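PDB 6F4V: kallistatin from Homo sapiens, which inhibits the serine protease tissue kallikrein as a serpin, forming a stable equimolar complex with the enzyme and being cleaved at its reactive site. Local coordinates for residues A[69-72]-A[73-77]; A[137-140]-A[141-145]; A[60-63]-A[64-67]. All blocks are in the same frame, centred on the assembly; numbering follows the deposited sequence.

Contact 1 (A[69-72]-A[73-77]); sequences SDVH and RGFQH
The Phe75 ring overlaps Val71, one helical turn earlier, with Val71 CG1 lying in the ring plane at its edge, 3.9 Å from Phe75 CE2. The two side chains run side by side in the same direction, and Val71 can offer this methyl because CG1 stands opposite its own backbone N (chi1 174°). Phe75 also reaches Ser37, Ala38 and Ala41 of helix 33-44.

On another side of the helix the chemistry is polar. A water links Ser69 OG, at 2.5 Å, to Arg73 NE, which donates to it over 2.7 Å. Further along the same guanidinium, Arg73 NH1 donates to Gln76 OE1 at 2.9 Å, with an N-H...O angle of 162°. The water and Gln76 OE1 both lie in the guanidinium plane at its edge, which holds the group at two points. His72 turns elsewhere, its ND1 bonded to Tyr117 of helix 107-117.

Beneath these side chains, Arg73 N to Ser69 O (2.9 Å) and Gln76 N to His72 O (2.9 Å) are i to i+4 backbone bonds. The arrangement is that of an amphipathic alpha-helix, here helix 68-83 of the serpin fold.

Contact 2 (A[137-140]-A[141-145]); sequences NDHV and KKETR
His139 and Glu143 meet with the aliphatic part of the glutamate over the imidazole, and the carboxylate is not the group that stacks. Glu143 CG stands over one face of the His139 ring, 4.1 Å from its centroid and 21° off the ring normal, displaced toward the rim; this is a CH-pi contact. The ring and carboxylate planes are inclined by 68°, which excludes parallel stacking, and the nearest carboxylate approach is Glu143 OE2 to His139 CE1 at 3.8 Å. Two torsions explain the pose: His139 CG lies opposite its backbone N, while the Glu143 chain bends at chi2 (-65°). The carboxylate finds its ionic partner elsewhere, OE1 forming a salt bridge with Arg92 of strand 89-100, and the imidazole meets Phe122 edge-to-face.

Thr144 OG1 stands between its own backbone N and carbonyl carbon, which turns the hydroxyl back toward Val140 O. OG1 donates to Val140 O at 2.7 Å, and Thr144 N reaches the same Val140 O at 2.9 Å. The two donors approach from opposite faces of the carbonyl plane, so this oxygen is gripped twice at the point where the helix ends. OG1 in turn accepts from Ile148 N, making it donor and acceptor at once and tying the turn to the chain that follows. Val140 and Thr144 pack on Ala334 and Ala332 of strand 328-340.

Upstream, Lys141 N to Asn137 O (2.9 Å) and Glu143 N to His139 O (3.0 Å) keep the regular helical pattern. Thr144 is the first residue to depart from helical angles, and Arg145 follows with positive phi. With Arg145 N bonded to Lys142 O and Gly146 N to Lys141 O, the arrangement is a Schellman motif, here closing helix 129-143 against the large serpin beta-sheet.

Contact 3 (A[60-63]-A[64-67]); sequences GFNL and TELS. With EDO (1,2-ethanediol), chain D.
Asn62 forms an Asx turn with Thr64, set in a tight turn that Leu66 N (i to i+4) and Glu65 N (i to i+3) close by bonding to Asn62 O, in the loop between helices 49-58 and 68-83 of the serpin fold. Gly60, with positive phi, completes a Schellman motif ending the first helix; Ser67 is the N-cap of the second.

Hydrogen bonds define the turn. Asn62 O accepts from Leu66 N at 2.8 Å, almost in line with the carbonyl, and from Glu65 N at 3.1 Å, 57° above the carbonyl plane. Asn62 OD1 takes Thr64 N at 2.9 Å; a chi1 of -179° lays the amide over the following backbone.

Stacking is a second kind of interaction: the Asn62 amide and Glu65 carboxylate have planes 13° apart, with Asn62 ND2 3.6 Å from Glu65 CD. Asn62 carries an N-linked glycan in the natural protein but none here, so the stack is that of the unglycosylated side chain.

Apolar contact is narrower. Leu66 CD1 comes up to the edge of the Phe61 ring, 3.8 Å from Phe61 CD1.

A 1,2-ethanediol, probably from the crystallisation liquor, donates through O1 to Gly60 O at 2.6 Å.

Contacts 1 and 3 are neighbours, their centres 12 Å apart, and share one apolar cluster: Phe61 packs on Val71 (CD1 to Val71 CG2, 3.7 Å) and on Phe75. Ser67 OG bonds to Asp70 N, so the loop also caps the helix carrying contact 1. Contact 2 lies apart, about 16 Å from contact 1 between nearest atoms and on the opposite side of the chain's centre from contact 3. Contacts 1 and 2 are partly buried: contact 1 lies within helix 68-83, contact 2 at the C-terminal end of a different helix, 129-143, beside the large sheet. Contact 3 is a surface loop without regular helix, held by an Asx side-chain bond; carbonyls with two donors occur in contacts 2 and 3.

Contact 1 (A[69-72]-A[73-77])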
loop_
_atom_site.group_PDB
_atom_site.type_symbol
_atom_site.label_atom_id
_atom_site.label_comp_id
_atom_site.label_asym_id
_atom_site.label_seq_id
_atom_site.Cartn_x
_atom_site.Cartn_y
_atom_site.Cartn_z
ATOM N N SER A 69 -0.567 7.776 21.904
ATOM C CA SER A 69 0.187 8.948 21.493
ATOM C C SER A 69 1.426 8.595 20.659
ATOM O O SER A 69 1.677 9.248 19.652
ATOM C CB SER A 69 0.530 9.837 22.706
ATOM O OG SER A 69 1.304 10.947 22.311
ATOM N N ASP A 70 2.169 7.555 21.037
ATOM C CA ASP A 70 3.304 7.097 20.229
ATOM C C ASP A 70 2.838 6.709 18.799
ATOM O O ASP A 70 3.543 6.966 17.830
ATOM C CB ASP A 70 3.965 5.824 20.823
ATOM C CG ASP A 70 4.751 6.070 22.122
ATOM O OD1 ASP A 70 5.362 7.154 22.282
ATOM O OD2 ASP A 70 4.758 5.124 22.953
ATOM N N VAL A 71 1.686 6.073 18.689
ATOM C CA VAL A 71 1.175 5.624 17.369
ATOM C C VAL A 71 0.841 6.840 16.528
ATOM O O VAL A 71 1.329 6.978 15.414
ATOM C CB VAL A 71 -0.032 4.685 17.534
ATOM C CG1 VAL A 71 -0.661 4.331 16.189
ATOM C CG2 VAL A 71 0.416 3.409 18.251
ATOM N N HIS A 72 0.017 7.741 17.074
ATOM C CA HIS A 72 -0.473 8.877 16.301
ATOM C C HIS A 72 0.626 9.873 15.954
ATOM O O HIS A 72 0.726 10.332 14.819
ATOM C CB HIS A 72 -1.645 9.536 17.001
ATOM C CG HIS A 72 -2.862 8.674 17.028
ATOM N ND1 HIS A 72 -3.475 8.246 15.872
ATOM C CD2 HIS A 72 -3.582 8.156 18.057
ATOM C CE1 HIS A 72 -4.517 7.495 16.191
ATOM N NE2 HIS A 72 -4.601 7.413 17.508
ATOM N N ARG A 73 1.474 10.188 16.918
ATOM C CA ARG A 73 2.629 11.037 16.635
ATOM C C ARG A 73 3.613 10.396 15.646
ATOM O O ARG A 73 4.206 11.086 14.810
ATOM C CB ARG A 73 3.318 11.416 17.958
ATOM C CG ARG A 73 2.439 12.244 18.881
ATOM C CD ARG A 73 1.862 13.486 18.218
ATOM N NE ARG A 73 0.968 14.226 19.112
ATOM C CZ ARG A 73 0.344 15.365 18.787
ATOM N NH1 ARG A 73 0.534 15.937 17.590
ATOM N NH2 ARG A 73 -0.472 15.938 19.667
ATOM N N GLY A 74 3.757 9.069 15.727
ATOM C CA GLY A 74 4.521 8.308 14.739
ATOM C C GLY A 74 3.973 8.513 13.331
ATOM O O GLY A 74 4.720 8.837 12.406
ATOM N N PHE A 75 2.665 8.375 13.166
ATOM C CA PHE A 75 2.050 8.622 11.841
ATOM C C PHE A 75 2.222 10.072 11.403
ATOM O O PHE A 75 2.506 10.329 10.255
ATOM C CB PHE A 75 0.562 8.231 11.805
ATOM C CG PHE A 75 0.338 6.762 11.565
ATOM C CD1 PHE A 75 0.520 6.225 10.278
ATOM C CD2 PHE A 75 -0.025 5.920 12.574
ATOM C CE1 PHE A 75 0.329 4.880 10.027
ATOM C CE2 PHE A 75 -0.232 4.560 12.328
ATOM C CZ PHE A 75 -0.044 4.046 11.044
ATOM N N GLN A 76 2.029 11.011 12.320
ATOM C CA GLN A 76 2.200 12.425 12.000
ATOM C C GLN A 76 3.588 12.666 11.423
ATOM O O GLN A 76 3.732 13.334 10.406
ATOM C CB GLN A 76 2.019 13.299 13.250
ATOM C CG GLN A 76 2.069 14.798 12.942
ATOM C CD GLN A 76 2.022 15.653 14.192
ATOM O OE1 GLN A 76 2.124 15.150 15.306
ATOM N NE2 GLN A 76 1.840 16.943 14.014
ATOM N N HIS A 77 4.599 12.121 12.082
ATOM C CA HIS A 77 5.989 12.281 11.626
ATOM C C HIS A 77 6.247 11.539 10.309
ATOM O O HIS A 77 6.964 12.033 9.469
ATOM C CB HIS A 77 6.979 11.784 12.689
ATOM C CG HIS A 77 8.419 11.986 12.327
ATOM N ND1 HIS A 77 9.203 10.981 11.785
ATOM C CD2 HIS A 77 9.228 13.077 12.418
ATOM C CE1 HIS A 77 10.422 11.445 11.547
ATOM N NE2 HIS A 77 10.466 12.711 11.932
HETATM O O HOH W 1 0.242 13.065 21.487
#

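Contact 2 (A[137-140]-A[141-145])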
loop_
_atom_site.group_PDB
_atom_site.type_symbol
_atom_site.label_atom_id
_atom_site.label_comp_id
_atom_site.label_asym_id
_atom_site.label_seq_id
_atom_site.Cartn_x
_atom_site.Cartn_y
_atom_site.Cartn_z
ATOM N N ASN A 137 -14.943 10.583 -5.242
ATOM C CA ASN A 137 -14.131 9.928 -6.245
ATOM C C ASN A 137 -13.305 10.869 -7.102
ATOM O O ASN A 137 -12.147 10.541 -7.428
ATOM C CB ASN A 137 -14.949 8.963 -7.095
ATOM C CG ASN A 137 -15.348 7.714 -6.317
ATOM O OD1 ASN A 137 -14.807 7.439 -5.237
ATOM N ND2 ASN A 137 -16.296 6.963 -6.846
ATOM N N ASP A 138 -13.862 12.034 -7.436
ATOM C CA ASP A 138 -13.107 13.061 -8.156
ATOM C C ASP A 138 -11.943 13.574 -7.326
ATOM O O ASP A 138 -10.890 13.820 -7.868
ATOM C CB ASP A 138 -13.984 14.274 -8.530
ATOM C CG ASP A 138 -14.980 13.989 -9.656
ATOM O OD1 ASP A 138 -14.867 12.985 -10.398
ATOM O OD2 ASP A 138 -15.907 14.815 -9.790
ATOM N N HIS A 139 -12.148 13.789 -6.028
ATOM C CA HIS A 139 -11.070 14.231 -5.126
ATOM C C HIS A 139 -9.918 13.224 -5.110
ATOM O O HIS A 139 -8.755 13.586 -5.328
ATOM C CB HIS A 139 -11.602 14.459 -3.709
ATOM C CG HIS A 139 -10.545 14.840 -2.712
ATOM N ND1 HIS A 139 -9.875 16.042 -2.765
ATOM C CD2 HIS A 139 -10.061 14.192 -1.624
ATOM C CE1 HIS A 139 -9.003 16.108 -1.774
ATOM N NE2 HIS A 139 -9.103 15.003 -1.059
ATOM N N VAL A 140 -10.247 11.952 -4.923
ATOM C CA VAL A 140 -9.226 10.907 -4.924
ATOM C C VAL A 140 -8.506 10.811 -6.285
ATOM O O VAL A 140 -7.264 10.688 -6.351
ATOM C CB VAL A 140 -9.828 9.548 -4.476
ATOM C CG1 VAL A 140 -8.817 8.418 -4.666
ATOM C CG2 VAL A 140 -10.300 9.633 -3.021
ATOM N N LYS A 141 -9.285 10.852 -7.362
ATOM C CA LYS A 141 -8.730 10.803 -8.721
ATOM C C LYS A 141 -7.751 11.953 -8.961
ATOM O O LYS A 141 -6.655 11.739 -9.486
ATOM C CB LYS A 141 -9.864 10.849 -9.750
ATOM C CG LYS A 141 -9.462 10.628 -11.194
ATOM C CD LYS A 141 -10.642 10.934 -12.111
ATOM C CE LYS A 141 -10.479 10.298 -13.481
ATOM N NZ LYS A 141 -9.136 10.552 -14.090
ATOM N N LYS A 142 -8.147 13.160 -8.551
ATOM C CA LYS A 142 -7.297 14.329 -8.730
ATOM C C LYS A 142 -5.992 14.170 -7.930
ATOM O O LYS A 142 -4.897 14.375 -8.446
ATOM C CB LYS A 142 -8.048 15.574 -8.289
ATOM C CG LYS A 142 -7.251 16.857 -8.323
ATOM C CD LYS A 142 -8.183 18.042 -8.123
ATOM C CE LYS A 142 -7.401 19.310 -7.836
ATOM N NZ LYS A 142 -6.373 19.559 -8.881
ATOM N N GLU A 143 -6.129 13.766 -6.673
ATOM C CA GLU A 143 -4.973 13.586 -5.805
ATOM C C GLU A 143 -4.015 12.483 -6.216
ATOM O O GLU A 143 -2.828 12.531 -5.869
ATOM C CB GLU A 143 -5.427 13.378 -4.361
ATOM C CG GLU A 143 -6.058 14.612 -3.753
ATOM C CD GLU A 143 -5.104 15.797 -3.592
ATOM O OE1 GLU A 143 -3.874 15.678 -3.765
ATOM O OE2 GLU A 143 -5.617 16.871 -3.263
ATOM N N THR A 144 -4.514 11.506 -6.965
ATOM C CA THR A 144 -3.694 10.417 -7.478
ATOM C C THR A 144 -3.279 10.591 -8.940
ATOM O O THR A 144 -2.855 9.635 -9.579
ATOM C CB THR A 144 -4.377 9.051 -7.232
ATOM O OG1 THR A 144 -5.688 9.020 -7.810
ATOM C CG2 THR A 144 -4.489 8.816 -5.743
ATOM N N ARG A 145 -3.328 11.836 -9.436
ATOM C CA ARG A 145 -2.987 12.153 -10.845
ATOM C C ARG A 145 -3.667 11.233 -11.836
ATOM O O ARG A 145 -3.038 10.714 -12.767
ATOM C CB ARG A 145 -1.484 12.155 -11.050
ATOM C CG ARG A 145 -0.768 13.100 -10.104
ATOM C CD ARG A 145 0.562 13.584 -10.682
ATOM N NE ARG A 145 1.271 14.412 -9.695
ATOM C CZ ARG A 145 1.102 15.726 -9.519
ATOM N NH1 ARG A 145 0.242 16.436 -10.267
ATOM N NH2 ARG A 145 1.808 16.348 -8.578
#

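Contact 3 (A[60-63]-A[64-67])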
loop_
_atom_site.group_PDB
_atom_site.type_symbol
_atom_site.label_atom_id
_atom_site.label_comp_id
_atom_site.label_asym_id
_atom_site.label_seq_id
_atom_site.Cartn_x
_atom_site.Cartn_y
_atom_site.Cartn_z
ATOM N N GLY A 60 -1.322 -4.130 14.198
ATOM C CA GLY A 60 -0.055 -4.677 14.653
ATOM C C GLY A 60 0.587 -3.949 15.813
ATOM O O GLY A 60 1.692 -4.312 16.215
ATOM N N PHE A 61 -0.083 -2.966 16.405
ATOM C CA PHE A 61 0.553 -2.190 17.456
ATOM C C PHE A 61 0.484 -2.939 18.775
ATOM O O PHE A 61 -0.535 -3.549 19.074
ATOM C CB PHE A 61 -0.061 -0.789 17.561
ATOM C CG PHE A 61 0.237 0.032 16.376
ATOM C CD1 PHE A 61 1.516 0.523 16.193
ATOM C CD2 PHE A 61 -0.713 0.255 15.391
ATOM C CE1 PHE A 61 1.826 1.241 15.072
ATOM C CE2 PHE A 61 -0.394 0.948 14.237
ATOM C CZ PHE A 61 0.887 1.448 14.080
ATOM N N ASN A 62 1.597 -2.944 19.503
ATOM C CA ASN A 62 1.667 -3.577 20.818
ATOM C C ASN A 62 1.463 -2.459 21.810
ATOM O O ASN A 62 2.357 -1.631 22.043
ATOM C CB ASN A 62 3.008 -4.291 21.019
ATOM C CG ASN A 62 3.100 -4.984 22.368
ATOM O OD1 ASN A 62 2.392 -4.625 23.316
ATOM N ND2 ASN A 62 4.002 -5.966 22.466
ATOM N N LEU A 63 0.273 -2.429 22.390
ATOM C CA LEU A 63 -0.114 -1.355 23.281
ATOM C C LEU A 63 0.429 -1.527 24.710
ATOM O O LEU A 63 0.137 -0.711 25.547
ATOM C CB LEU A 63 -1.633 -1.181 23.280
ATOM C CG LEU A 63 -2.235 -0.920 21.890
ATOM C CD1 LEU A 63 -3.745 -0.826 21.970
ATOM C CD2 LEU A 63 -1.632 0.336 21.271
ATOM N N THR A 64 1.210 -2.575 24.964
ATOM C CA THR A 64 2.048 -2.662 26.173
ATOM C C THR A 64 3.355 -1.909 25.993
ATOM O O THR A 64 3.932 -1.442 26.960
ATOM C CB THR A 64 2.318 -4.145 26.537
ATOM O OG1 THR A 64 1.071 -4.766 26.884
ATOM C CG2 THR A 64 3.240 -4.262 27.722
ATOM N N GLU A 65 3.829 -1.813 24.750
ATOM C CA GLU A 65 5.080 -1.139 24.415
ATOM C C GLU A 65 4.868 0.290 23.931
ATOM O O GLU A 65 5.691 1.152 24.220
ATOM C CB GLU A 65 5.840 -1.928 23.363
ATOM C CG GLU A 65 6.281 -3.277 23.905
ATOM C CD GLU A 65 7.033 -4.127 22.907
ATOM O OE1 GLU A 65 7.102 -3.763 21.702
ATOM O OE2 GLU A 65 7.553 -5.184 23.344
ATOM N N LEU A 66 3.761 0.542 23.234
ATOM C CA LEU A 66 3.486 1.843 22.648
ATOM C C LEU A 66 2.234 2.420 23.240
ATOM O O LEU A 66 1.245 1.736 23.386
ATOM C CB LEU A 66 3.278 1.723 21.117
ATOM C CG LEU A 66 4.460 1.188 20.318
ATOM C CD1 LEU A 66 4.170 1.291 18.828
ATOM C CD2 LEU A 66 5.724 1.943 20.674
ATOM N N SER A 67 2.268 3.707 23.524
ATOM C CA SER A 67 1.063 4.446 23.836
ATOM C C SER A 67 0.341 4.836 22.553
ATOM O O SER A 67 0.914 4.843 21.440
ATOM C CB SER A 67 1.411 5.713 24.614
ATOM O OG SER A 67 2.078 6.645 23.780
HETATM C C1 EDO D . 4.634 -6.378 15.410
HETATM O O1 EDO D . 3.213 -6.224 15.226
HETATM C C2 EDO D . 5.240 -5.159 16.103
HETATM O O2 EDO D . 4.657 -4.960 17.406
#